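Local coordinates for protein nitrilotriacetate monooxygenase component B (Bacillus cereus ATCC 14579, PDB 3BPK) that probably binds FMN and acts as the flavin reductase-like component of a monooxygenase, at residues V30-T34 with F84-S89; A114-P118 with G128-A132; E131-R135 with H166-L171. All blocks are in the same frame, centred on the assembly; numbering follows the deposited sequence. Where two conformers were deposited one is given.

Contact 1: V30-T34 with F84-S89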
# COMPACT_ATOMS: atom_id res chain seq x y z
N VAL B 30 -0.10 -5.78 -6.05
CA VAL B 30 -0.09 -5.12 -7.37
C VAL B 30 -1.52 -4.97 -7.89
O VAL B 30 -2.21 -5.99 -8.12
CB VAL B 30 0.79 -5.94 -8.40
CG1 VAL B 30 0.82 -5.30 -9.78
CG2 VAL B 30 2.24 -6.07 -7.88
N ALA B 31 -1.95 -3.72 -8.06
CA ALA B 31 -3.27 -3.44 -8.63
C ALA B 31 -3.16 -3.46 -10.15
O ALA B 31 -2.35 -2.72 -10.72
CB ALA B 31 -3.79 -2.07 -8.17
N PHE B 32 -3.99 -4.27 -10.82
CA PHE B 32 -4.04 -4.19 -12.28
C PHE B 32 -5.28 -3.36 -12.58
O PHE B 32 -6.41 -3.77 -12.25
CB PHE B 32 -4.14 -5.57 -12.91
CG PHE B 32 -4.23 -5.50 -14.38
CD1 PHE B 32 -3.18 -4.97 -15.12
CD2 PHE B 32 -5.37 -6.00 -15.05
CE1 PHE B 32 -3.26 -4.88 -16.50
CE2 PHE B 32 -5.46 -5.91 -16.43
CZ PHE B 32 -4.40 -5.37 -17.16
N VAL B 33 -5.06 -2.16 -13.13
CA VAL B 33 -6.14 -1.16 -13.19
C VAL B 33 -6.55 -0.89 -14.63
O VAL B 33 -5.69 -0.55 -15.47
CB VAL B 33 -5.68 0.18 -12.58
CG1 VAL B 33 -6.81 1.25 -12.65
CG2 VAL B 33 -5.28 -0.00 -11.10
N THR B 34 -7.86 -1.02 -14.91
CA THR B 34 -8.39 -0.66 -16.24
C THR B 34 -9.17 0.64 -16.15
O THR B 34 -9.78 0.97 -15.11
CB THR B 34 -9.28 -1.76 -16.88
OG1 THR B 34 -10.35 -2.11 -15.99
CG2 THR B 34 -8.45 -2.97 -17.20
N PHE B 84 -13.12 3.36 -12.51
CA PHE B 84 -12.01 2.50 -12.95
C PHE B 84 -12.19 1.15 -12.29
O PHE B 84 -12.95 1.03 -11.32
CB PHE B 84 -10.62 3.12 -12.63
CG PHE B 84 -10.41 3.49 -11.16
CD1 PHE B 84 -9.69 2.63 -10.30
CD2 PHE B 84 -10.89 4.71 -10.64
CE1 PHE B 84 -9.46 2.98 -8.96
CE2 PHE B 84 -10.65 5.06 -9.30
CZ PHE B 84 -9.95 4.20 -8.47
N VAL B 85 -11.54 0.12 -12.83
CA VAL B 85 -11.64 -1.20 -12.18
C VAL B 85 -10.27 -1.61 -11.63
O VAL B 85 -9.26 -1.51 -12.35
CB VAL B 85 -12.14 -2.29 -13.19
CG1 VAL B 85 -12.29 -3.68 -12.50
CG2 VAL B 85 -13.52 -1.90 -13.79
N VAL B 86 -10.26 -2.12 -10.40
CA VAL B 86 -9.03 -2.59 -9.78
C VAL B 86 -9.09 -4.11 -9.69
O VAL B 86 -10.03 -4.65 -9.08
CB VAL B 86 -8.84 -1.99 -8.37
CG1 VAL B 86 -7.58 -2.62 -7.72
CG2 VAL B 86 -8.71 -0.47 -8.46
N HIS B 87 -8.11 -4.78 -10.30
CA HIS B 87 -8.07 -6.24 -10.28
C HIS B 87 -6.93 -6.68 -9.38
O HIS B 87 -5.84 -6.07 -9.38
CB HIS B 87 -7.79 -6.80 -11.68
CG HIS B 87 -8.75 -6.33 -12.73
ND1 HIS B 87 -8.65 -5.08 -13.30
CD2 HIS B 87 -9.79 -6.96 -13.35
CE1 HIS B 87 -9.62 -4.94 -14.21
NE2 HIS B 87 -10.33 -6.06 -14.24
N ILE B 88 -7.16 -7.75 -8.64
CA ILE B 88 -6.07 -8.40 -7.90
C ILE B 88 -5.20 -9.17 -8.91
O ILE B 88 -5.71 -9.89 -9.79
CB ILE B 88 -6.62 -9.39 -6.85
CG1 ILE B 88 -7.50 -8.64 -5.84
CG2 ILE B 88 -5.49 -10.16 -6.15
CD1 ILE B 88 -6.81 -7.44 -5.17
N SER B 89 -3.89 -8.98 -8.80
CA SER B 89 -2.92 -9.67 -9.67
C SER B 89 -2.53 -11.00 -9.06
O SER B 89 -2.20 -11.10 -7.88
CB SER B 89 -1.65 -8.81 -9.85
OG SER B 89 -1.97 -7.55 -10.41
O HOH W 1 -3.31 -7.62 -6.27
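H87 and F32 face each other as an antiparallel hydrogen-bonded pair in the central sheet, where strand 28-36 runs beside strand 83-88. H87 CB lies 3.4 Å from F32 O. H87 CG sits beside the F32 ring, 4.1 Å from F32 CD2. With CG anti to the carbonyl carbon (chi1 -55°), the imidazole is placed with F32 O in its plane, at the ND1 edge. H87 ND1 donates to F32 O at 2.8 Å, from above the carbonyl plane rather than on a lone pair. H87 CE1 meets T34 OG1 at the ring edge, 3.4 Å away; that hydroxyl is hydrogen-bonded to P127 O. H87 NE2, at the far side, is hydrogen-bonded to V129 N. The F32 and H87 rings meet obliquely, their planes at 51°.

F32 O also accepts H87 N at 2.8 Å. The two donors arrive from opposite faces of its carbonyl plane. On the other face of the sheet, A31 CB touches V86 CG1 at 3.9 Å. At the strand end, S89 OG donates to V30 O, and a water joins V30 O to S89 N.

The bond from ND1 to F32 O implies a proton on ND1. NE2 then probably accepts from V129 N, which suits a neutral, buried imidazole.

Contact 2: A114-P118 with G128-A132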
# COMPACT_ATOMS: atom_id res chain seq x y z
N ALA B 114 -2.26 -7.55 -24.80
CA ALA B 114 -1.89 -8.65 -23.90
C ALA B 114 -2.81 -9.89 -24.02
O ALA B 114 -2.65 -10.87 -23.27
CB ALA B 114 -1.82 -8.13 -22.45
N LYS B 115 -3.76 -9.84 -24.96
CA LYS B 115 -4.66 -10.98 -25.23
C LYS B 115 -5.58 -11.22 -24.02
O LYS B 115 -6.03 -12.35 -23.78
CB LYS B 115 -3.87 -12.25 -25.63
CG LYS B 115 -2.99 -12.01 -26.86
CD LYS B 115 -2.42 -13.29 -27.39
CE LYS B 115 -1.49 -13.02 -28.55
NZ LYS B 115 -0.12 -13.11 -28.04
N LEU B 116 -5.88 -10.14 -23.30
CA LEU B 116 -6.82 -10.22 -22.17
C LEU B 116 -8.23 -9.92 -22.68
O LEU B 116 -8.40 -9.43 -23.81
CB LEU B 116 -6.40 -9.23 -21.08
CG LEU B 116 -5.12 -9.62 -20.32
CD1 LEU B 116 -4.67 -8.42 -19.47
CD2 LEU B 116 -5.26 -10.88 -19.43
N THR B 117 -9.23 -10.21 -21.86
CA THR B 117 -10.62 -10.24 -22.35
C THR B 117 -11.51 -9.28 -21.58
O THR B 117 -11.75 -9.49 -20.37
CB THR B 117 -11.18 -11.67 -22.12
OG1 THR B 117 -10.27 -12.62 -22.68
CG2 THR B 117 -12.57 -11.84 -22.72
N PRO B 118 -12.00 -8.22 -22.25
CA PRO B 118 -12.88 -7.28 -21.54
C PRO B 118 -14.14 -7.96 -21.00
O PRO B 118 -14.70 -8.85 -21.64
CB PRO B 118 -13.25 -6.24 -22.61
CG PRO B 118 -12.20 -6.37 -23.64
CD PRO B 118 -11.78 -7.82 -23.65
N GLY B 128 -13.74 -4.41 -16.94
CA GLY B 128 -12.55 -5.06 -16.40
C GLY B 128 -12.07 -6.13 -17.36
O GLY B 128 -12.43 -6.13 -18.56
N VAL B 129 -11.26 -7.05 -16.83
CA VAL B 129 -10.83 -8.21 -17.59
C VAL B 129 -11.32 -9.51 -16.94
O VAL B 129 -11.31 -9.65 -15.72
CB VAL B 129 -9.30 -8.25 -17.82
CG1 VAL B 129 -8.85 -7.01 -18.62
CG2 VAL B 129 -8.49 -8.38 -16.51
N LYS B 130 -11.73 -10.46 -17.78
CA LYS B 130 -12.26 -11.72 -17.32
C LYS B 130 -11.22 -12.60 -16.61
O LYS B 130 -11.58 -13.38 -15.73
CB LYS B 130 -12.83 -12.47 -18.55
CG LYS B 130 -13.52 -13.76 -18.22
CD LYS B 130 -14.03 -14.39 -19.53
CE LYS B 130 -14.46 -15.84 -19.33
NZ LYS B 130 -15.73 -15.78 -18.60
N GLU B 131 -9.94 -12.46 -16.99
CA GLU B 131 -8.87 -13.29 -16.46
C GLU B 131 -8.65 -13.13 -14.94
O GLU B 131 -8.15 -14.07 -14.29
CB GLU B 131 -7.56 -13.04 -17.19
CG GLU B 131 -7.52 -13.58 -18.65
CD GLU B 131 -8.28 -12.76 -19.69
OE1 GLU B 131 -8.76 -11.65 -19.39
OE2 GLU B 131 -8.39 -13.26 -20.85
N ALA B 132 -9.02 -11.97 -14.36
CA ALA B 132 -8.87 -11.81 -12.90
C ALA B 132 -9.82 -12.70 -12.12
O ALA B 132 -10.98 -12.90 -12.54
CB ALA B 132 -9.11 -10.35 -12.52
O HOH W 2 -5.45 -14.40 -21.61
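T117 and E131 make the main polar contact between the loop after helix 110-113 and the turn after strand 128-129. The E131 carboxylate takes two hydrogen bonds from this one residue. T117 N donates to E131 OE1 at 2.9 Å. T117 OG1 donates to E131 OE2 at 2.7 Å. Both donors come in on the syn side, each 18° out of the carboxylate plane. The E131 chain bends at chi2 (76°), which folds the acid back across the loop. On T117, OG1 stands beside its own backbone N (chi1 -51°), which sets the hydroxyl on the same side as the N-H, and the two carboxylate oxygens can take one each. A water lies within reach of K115 O and E131 OE2.

The backbone bonds are few. K130 N donates to T117 O at 2.8 Å, nearly along the C=O axis. P118 and V129 form an antiparallel non-hydrogen-bonded pair, part of the small two-stranded sheet of 118-119 and 128-129. Two CA-H...O contacts accompany it: V129 CA lies 3.2 Å from T117 O, and P118 CA lies 3.2 Å from G128 O. K115 ends the preceding helix in a Schellman motif, and a type I beta turn runs from V129 to A132.

The apolar contacts lie on the inner side. L116 CD2 packs on the bent part of E131, 3.6 Å from E131 CG. L116 CB meets V129 CG1 at 4.1 Å. Both L116 and V129 also touch F32 and I111, so this side rests on strand 28-36 and helix 110-113. K130 packs its CB against T117 CB, and the rest of its chain leads away.

With two donors from T117, the E131 carboxylate is probably ionised. This twofold grip fixes the rotation of the acid and ties the loop to the turn.

Contact 3: E131-R135 with H166-L171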
# COMPACT_ATOMS: atom_id res chain seq x y z
N GLU B 131 -9.94 -12.46 -16.99
CA GLU B 131 -8.87 -13.29 -16.46
C GLU B 131 -8.65 -13.13 -14.94
O GLU B 131 -8.15 -14.07 -14.29
CB GLU B 131 -7.56 -13.04 -17.19
CG GLU B 131 -7.52 -13.58 -18.65
CD GLU B 131 -8.28 -12.76 -19.69
OE1 GLU B 131 -8.76 -11.65 -19.39
OE2 GLU B 131 -8.39 -13.26 -20.85
N ALA B 132 -9.02 -11.97 -14.36
CA ALA B 132 -8.87 -11.81 -12.90
C ALA B 132 -9.82 -12.70 -12.12
O ALA B 132 -10.98 -12.90 -12.54
CB ALA B 132 -9.11 -10.35 -12.52
N ASN B 133 -9.35 -13.21 -10.97
CA ASN B 133 -10.17 -13.97 -10.05
C ASN B 133 -10.89 -13.06 -9.03
O ASN B 133 -11.88 -13.45 -8.42
CB ASN B 133 -9.31 -15.05 -9.38
CG ASN B 133 -8.86 -16.13 -10.37
OD1 ASN B 133 -9.61 -17.06 -10.66
ND2 ASN B 133 -7.63 -16.00 -10.91
N ILE B 134 -10.36 -11.86 -8.80
CA ILE B 134 -11.04 -10.89 -7.94
C ILE B 134 -10.88 -9.55 -8.62
O ILE B 134 -9.76 -9.16 -9.03
CB ILE B 134 -10.43 -10.81 -6.51
CG1 ILE B 134 -10.49 -12.17 -5.78
CG2 ILE B 134 -11.17 -9.68 -5.67
CD1 ILE B 134 -9.77 -12.17 -4.42
N ARG B 135 -11.99 -8.86 -8.80
CA ARG B 135 -11.93 -7.48 -9.26
C ARG B 135 -12.97 -6.61 -8.60
O ARG B 135 -14.00 -7.09 -8.10
CB ARG B 135 -11.99 -7.41 -10.76
CG ARG B 135 -13.37 -7.64 -11.36
CD ARG B 135 -13.32 -7.57 -12.90
NE ARG B 135 -14.68 -7.47 -13.40
CZ ARG B 135 -15.54 -8.50 -13.50
NH1 ARG B 135 -15.18 -9.74 -13.21
NH2 ARG B 135 -16.78 -8.24 -13.89
N HIS B 166 -16.33 -8.61 -7.40
CA HIS B 166 -16.53 -9.82 -8.20
C HIS B 166 -15.47 -10.81 -7.73
O HIS B 166 -14.28 -10.50 -7.79
CB HIS B 166 -16.30 -9.54 -9.67
CG HIS B 166 -17.26 -8.54 -10.24
ND1 HIS B 166 -18.52 -8.88 -10.68
CD2 HIS B 166 -17.16 -7.19 -10.39
CE1 HIS B 166 -19.14 -7.79 -11.11
NE2 HIS B 166 -18.34 -6.75 -10.93
N VAL B 167 -15.89 -11.97 -7.23
CA VAL B 167 -14.97 -12.91 -6.59
C VAL B 167 -15.18 -14.32 -7.11
O VAL B 167 -16.32 -14.79 -7.11
CB VAL B 167 -15.14 -12.93 -5.05
CG1 VAL B 167 -14.16 -13.92 -4.40
CG2 VAL B 167 -15.00 -11.48 -4.43
N ALA B 168 -14.12 -15.00 -7.54
CA ALA B 168 -14.27 -16.39 -8.01
C ALA B 168 -14.86 -17.27 -6.89
O ALA B 168 -14.39 -17.25 -5.75
CB ALA B 168 -12.93 -16.95 -8.51
N GLU B 169 -15.91 -18.04 -7.23
CA GLU B 169 -16.61 -18.79 -6.19
C GLU B 169 -15.65 -19.76 -5.50
O GLU B 169 -15.76 -19.95 -4.28
CB GLU B 169 -17.84 -19.53 -6.76
CG GLU B 169 -18.72 -20.19 -5.67
CD GLU B 169 -18.28 -21.61 -5.26
OE1 GLU B 169 -17.39 -22.21 -5.90
OE2 GLU B 169 -18.86 -22.14 -4.27
N HIS B 170 -14.71 -20.34 -6.25
CA HIS B 170 -13.79 -21.30 -5.63
C HIS B 170 -12.85 -20.71 -4.58
O HIS B 170 -12.25 -21.47 -3.81
CB HIS B 170 -12.98 -22.10 -6.67
CG HIS B 170 -11.91 -21.29 -7.35
ND1 HIS B 170 -12.17 -20.51 -8.46
CD2 HIS B 170 -10.59 -21.13 -7.08
CE1 HIS B 170 -11.05 -19.91 -8.84
NE2 HIS B 170 -10.08 -20.27 -8.02
N LEU B 171 -12.71 -19.37 -4.58
CA LEU B 171 -11.86 -18.67 -3.60
C LEU B 171 -12.60 -18.22 -2.35
O LEU B 171 -11.99 -17.83 -1.37
CB LEU B 171 -11.23 -17.40 -4.26
CG LEU B 171 -10.28 -17.70 -5.40
CD1 LEU B 171 -9.75 -16.39 -6.00
CD2 LEU B 171 -9.14 -18.60 -4.93
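R135 and H166 stack where strands 134-146 and 155-168 pair as an antiparallel beta hairpin, near the open ends of its two arms. The guanidinium lies flat on the imidazole, centres 3.9 Å apart and planes at 6°. R135 NH2 sits over the ring centre, 3.7 Å from H166 NE2. R135 CG stands between its backbone N and carbonyl carbon (chi1 75°). The chain is extended from there to NE, and the turn at chi4 (-77°) sets the guanidinium plane nearly parallel to the ring. H166 NE2 is hydrogen-bonded to E137, which holds the ring edge.

The backbones of R135 and H166 form a hydrogen-bonded pair, with R135 N to H166 O at 3.0 Å and H166 N to R135 O at 2.9 Å. A168 N then donates to N133 O at 2.9 Å. Beyond the strand, the 3-10 segment 169-171 brings L171 CD1 to N133 CB, 3.7 Å away. The N133 amide has its main polar partner in D90.

I134 pairs through its backbone with I88 of strand 83-88, and it packs on I177 and on L182 of helix 179-182. H166, V167 and A168 pair with an antiparallel strand of the second subunit, so the sheet continues across the interface.

From the N terminus, contact 1 comes first. It brings strand 83-88 back to strand 28-36 and closes a loop that holds strands 42-54 and 59-65 and helix 73-81. Contact 2 follows in series and closes a short loop between 114-118 and 128-132. Contact 3 begins on the segment where contact 2 ends, since they share E131 and A132, and it closes the hairpin of strands 134-146 and 155-168. None nests in or crosses another. The H87 side chain joins contacts 1 and 2 and packs on A132. I88 N bonds I134 O, so contacts 1 and 3 lie in one sheet. Together they link the sheet, the 118-119/128-129 pair and the subunit interface.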